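Local coordinates for geranyltranstransferase (Enterococcus faecalis, PDB 3P8L), which probably joins isopentenyl diphosphate to geranyl diphosphate, with magnesium as cofactor, to make farnesyl diphosphate in isoprenoid biosynthesis, at residues A[19-24]-A[72-77]. Sequence-based numbering, arbitrary orientation.
Sequences PLVEKV and QDYQVA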
ATOM      1  N   PRO A  19      -4.869   6.920  22.516  1.00 39.40           N
ATOM      2  CA  PRO A  19      -4.321   5.611  22.933  1.00 35.86           C
ATOM      3  C   PRO A  19      -5.009   4.364  22.364  1.00 37.01           C
ATOM      4  O   PRO A  19      -4.367   3.304  22.217  1.00 33.02           O
ATOM      5  CB  PRO A  19      -4.483   5.631  24.443  1.00 32.00           C
ATOM      6  CG  PRO A  19      -4.350   7.073  24.792  1.00 33.78           C
ATOM      7  CD  PRO A  19      -4.992   7.835  23.670  1.00 39.53           C
ATOM      8  N   LEU A  20      -6.287   4.475  22.027  1.00 30.60           N
ATOM      9  CA  LEU A  20      -6.979   3.339  21.433  1.00 34.04           C
ATOM     10  C   LEU A  20      -6.574   3.177  19.961  1.00 38.58           C
ATOM     11  O   LEU A  20      -6.573   2.066  19.429  1.00 34.51           O
ATOM     12  CB  LEU A  20      -8.504   3.507  21.554  1.00 34.42           C
ATOM     13  CG  LEU A  20      -8.983   3.841  22.979  1.00 44.54           C
ATOM     14  CD1 LEU A  20     -10.475   4.017  23.047  1.00 51.75           C
ATOM     15  CD2 LEU A  20      -8.598   2.728  23.866  1.00 44.48           C
ATOM     16  N   VAL A  21      -6.248   4.288  19.305  1.00 36.53           N
ATOM     17  CA  VAL A  21      -5.750   4.226  17.940  1.00 32.25           C
ATOM     18  C   VAL A  21      -4.363   3.567  17.956  1.00 39.79           C
ATOM     19  O   VAL A  21      -4.105   2.647  17.168  1.00 32.56           O
ATOM     20  CB  VAL A  21      -5.707   5.610  17.284  1.00 38.99           C
ATOM     21  CG1 VAL A  21      -5.241   5.506  15.827  1.00 28.33           C
ATOM     22  CG2 VAL A  21      -7.097   6.265  17.343  1.00 34.98           C
ATOM     23  N   GLU A  22      -3.497   4.013  18.875  1.00 32.41           N
ATOM     24  CA  GLU A  22      -2.172   3.404  19.018  1.00 42.49           C
ATOM     25  C   GLU A  22      -2.293   1.899  19.315  1.00 38.65           C
ATOM     26  O   GLU A  22      -1.600   1.084  18.711  1.00 40.00           O
ATOM     27  CB  GLU A  22      -1.341   4.121  20.092  1.00 32.13           C
ATOM     28  CG  GLU A  22       0.016   3.478  20.327  1.00 59.41           C
ATOM     29  CD  GLU A  22       1.056   4.426  20.892  1.00 73.56           C
ATOM     30  OE1 GLU A  22       1.647   4.080  21.937  1.00 81.46           O
ATOM     31  OE2 GLU A  22       1.296   5.495  20.286  1.00 78.30           O
ATOM     32  N   LYS A  23      -3.205   1.532  20.206  1.00 40.14           N
ATOM     33  CA  LYS A  23      -3.450   0.115  20.514  1.00 41.55           C
ATOM     34  C   LYS A  23      -3.841  -0.721  19.276  1.00 38.38           C
ATOM     35  O   LYS A  23      -3.284  -1.792  19.055  1.00 33.87           O
ATOM     36  CB  LYS A  23      -4.506  -0.032  21.630  1.00 44.34           C
ATOM     37  CG  LYS A  23      -4.609  -1.442  22.195  1.00 49.47           C
ATOM     38  CD  LYS A  23      -5.853  -1.626  23.058  1.00 58.87           C
ATOM     39  CE  LYS A  23      -5.745  -2.873  23.925  1.00 55.53           C
ATOM     40  NZ  LYS A  23      -5.421  -4.113  23.148  1.00 48.76           N
ATOM     41  N   VAL A  24      -4.785  -0.232  18.466  1.00 31.78           N
ATOM     42  CA  VAL A  24      -5.143  -0.929  17.215  1.00 32.74           C
ATOM     43  C   VAL A  24      -3.902  -1.136  16.315  1.00 35.01           C
ATOM     44  O   VAL A  24      -3.655  -2.245  15.826  1.00 38.40           O
ATOM     45  CB  VAL A  24      -6.304  -0.226  16.471  1.00 35.22           C
ATOM     46  CG1 VAL A  24      -6.504  -0.813  15.064  1.00 29.34           C
ATOM     47  CG2 VAL A  24      -7.628  -0.357  17.302  1.00 34.65           C
ATOM     48  N   GLN A  72     -14.528   0.304  14.438  1.00 43.74           N
ATOM     49  CA  GLN A  72     -14.202   0.680  13.052  1.00 46.07           C
ATOM     50  C   GLN A  72     -13.698   2.103  12.873  1.00 45.34           C
ATOM     51  O   GLN A  72     -12.943   2.373  11.929  1.00 45.24           O
ATOM     52  CB  GLN A  72     -15.371   0.439  12.090  1.00 46.84           C
ATOM     53  CG  GLN A  72     -16.636   1.238  12.396  1.00 57.80           C
ATOM     54  CD  GLN A  72     -17.640   0.440  13.206  1.00 71.37           C
ATOM     55  OE1 GLN A  72     -17.291  -0.230  14.188  1.00 72.86           O
ATOM     56  NE2 GLN A  72     -18.900   0.498  12.792  1.00 76.10           N
ATOM     57  N   ASP A  73     -14.111   3.006  13.764  1.00 39.73           N
ATOM     58  CA  ASP A  73     -13.605   4.381  13.763  1.00 39.02           C
ATOM     59  C   ASP A  73     -12.125   4.385  14.131  1.00 40.78           C
ATOM     60  O   ASP A  73     -11.336   5.049  13.466  1.00 34.73           O
ATOM     61  CB  ASP A  73     -14.379   5.300  14.712  1.00 39.95           C
ATOM     62  CG  ASP A  73     -15.896   5.256  14.471  1.00 51.83           C
ATOM     63  OD1 ASP A  73     -16.659   5.378  15.447  1.00 45.05           O
ATOM     64  OD2 ASP A  73     -16.316   5.091  13.315  1.00 52.72           O
ATOM     65  N   TYR A  74     -11.771   3.631  15.168  1.00 33.02           N
ATOM     66  CA  TYR A  74     -10.382   3.482  15.588  1.00 38.99           C
ATOM     67  C   TYR A  74      -9.549   2.750  14.553  1.00 37.51           C
ATOM     68  O   TYR A  74      -8.382   3.088  14.371  1.00 41.34           O
ATOM     69  CB  TYR A  74     -10.261   2.781  16.943  1.00 34.58           C
ATOM     70  CG  TYR A  74     -10.940   3.533  18.074  1.00 43.58           C
ATOM     71  CD1 TYR A  74     -10.430   4.743  18.533  1.00 41.40           C
ATOM     72  CD2 TYR A  74     -12.101   3.028  18.679  1.00 49.00           C
ATOM     73  CE1 TYR A  74     -11.056   5.449  19.568  1.00 43.62           C
ATOM     74  CE2 TYR A  74     -12.743   3.725  19.711  1.00 40.13           C
ATOM     75  CZ  TYR A  74     -12.211   4.932  20.141  1.00 49.75           C
ATOM     76  OH  TYR A  74     -12.807   5.611  21.158  1.00 46.87           O
ATOM     77  N   GLN A  75     -10.151   1.760  13.891  1.00 37.65           N
ATOM     78  CA  GLN A  75      -9.511   1.021  12.815  1.00 37.86           C
ATOM     79  C   GLN A  75      -9.176   1.904  11.621  1.00 38.10           C
ATOM     80  O   GLN A  75      -8.048   1.833  11.113  1.00 37.60           O
ATOM     81  CB  GLN A  75     -10.340  -0.205  12.408  1.00 33.24           C
ATOM     82  CG  GLN A  75     -10.296  -1.289  13.486  1.00 36.00           C
ATOM     83  CD  GLN A  75     -11.220  -2.452  13.213  1.00 37.55           C
ATOM     84  OE1 GLN A  75     -12.314  -2.276  12.685  1.00 37.70           O
ATOM     85  NE2 GLN A  75     -10.780  -3.650  13.570  1.00 37.28           N
ATOM     86  N   VAL A  76     -10.134   2.734  11.188  1.00 33.50           N
ATOM     87  CA  VAL A  76      -9.907   3.707  10.115  1.00 34.78           C
ATOM     88  C   VAL A  76      -8.825   4.723  10.501  1.00 37.47           C
ATOM     89  O   VAL A  76      -7.966   5.051   9.678  1.00 38.03           O
ATOM     90  CB  VAL A  76     -11.218   4.429   9.674  1.00 34.65           C
ATOM     91  CG1 VAL A  76     -10.953   5.563   8.661  1.00 29.60           C
ATOM     92  CG2 VAL A  76     -12.191   3.431   9.027  1.00 36.21           C
ATOM     93  N   ALA A  77      -8.885   5.218  11.745  1.00 36.39           N
ATOM     94  CA  ALA A  77      -7.918   6.175  12.257  1.00 34.40           C
ATOM     95  C   ALA A  77      -6.501   5.562  12.244  1.00 31.63           C
ATOM     96  O   ALA A  77      -5.558   6.217  11.843  1.00 29.51           O
ATOM     97  CB  ALA A  77      -8.299   6.667  13.675  1.00 29.56           C
TER
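Y74 lays its ring along the helix of residues 19-24, and L20 meets it over one face. The CB of L20 sits 4.0 Å from the centroid of the Y74 ring, 22° off the ring normal, a CH-pi contact displaced toward the CD1-CE1 side. Further out, L20 CD1 follows the ring to its end, 3.5 Å from Y74 CZ and close to the hydroxyl as well. That hydroxyl has a polar partner of its own, a hydrogen bond with H17 ND1, one turn before L20 on helix 13-31, which fixes the outer end of the ring while L20 covers its face. V21 takes the edge instead: its CG2 lies in the ring plane, 3.9 Å from Y74 CD1. Helices 13-31 and 71-92 belong to the all-helical fold of the FPP/GGPP synthase family; the axes of segments 19-24 and 72-77 pass 8.6 Å apart at a crossing angle of -71°, with no hydrogen bond between the segments. Because V21 CG1 is anti to the backbone N (chi1 -177°), both methyls straddle A77, and CG1 and CG2 each stand 3.9 Å from A77 CB. P55 and L59 of helix 53-64 pack against this buried side. One turn along from L20, V24 rests its CG2 4.1 Å from Y74 CB, at the root of the tyrosine, and turns CG1 to the aliphatic part of Q75, 4.1 Å from CG of that glutamine. The Q75 chain then runs on extended, and its OE1 accepts a hydrogen bond from the backbone N of Q136.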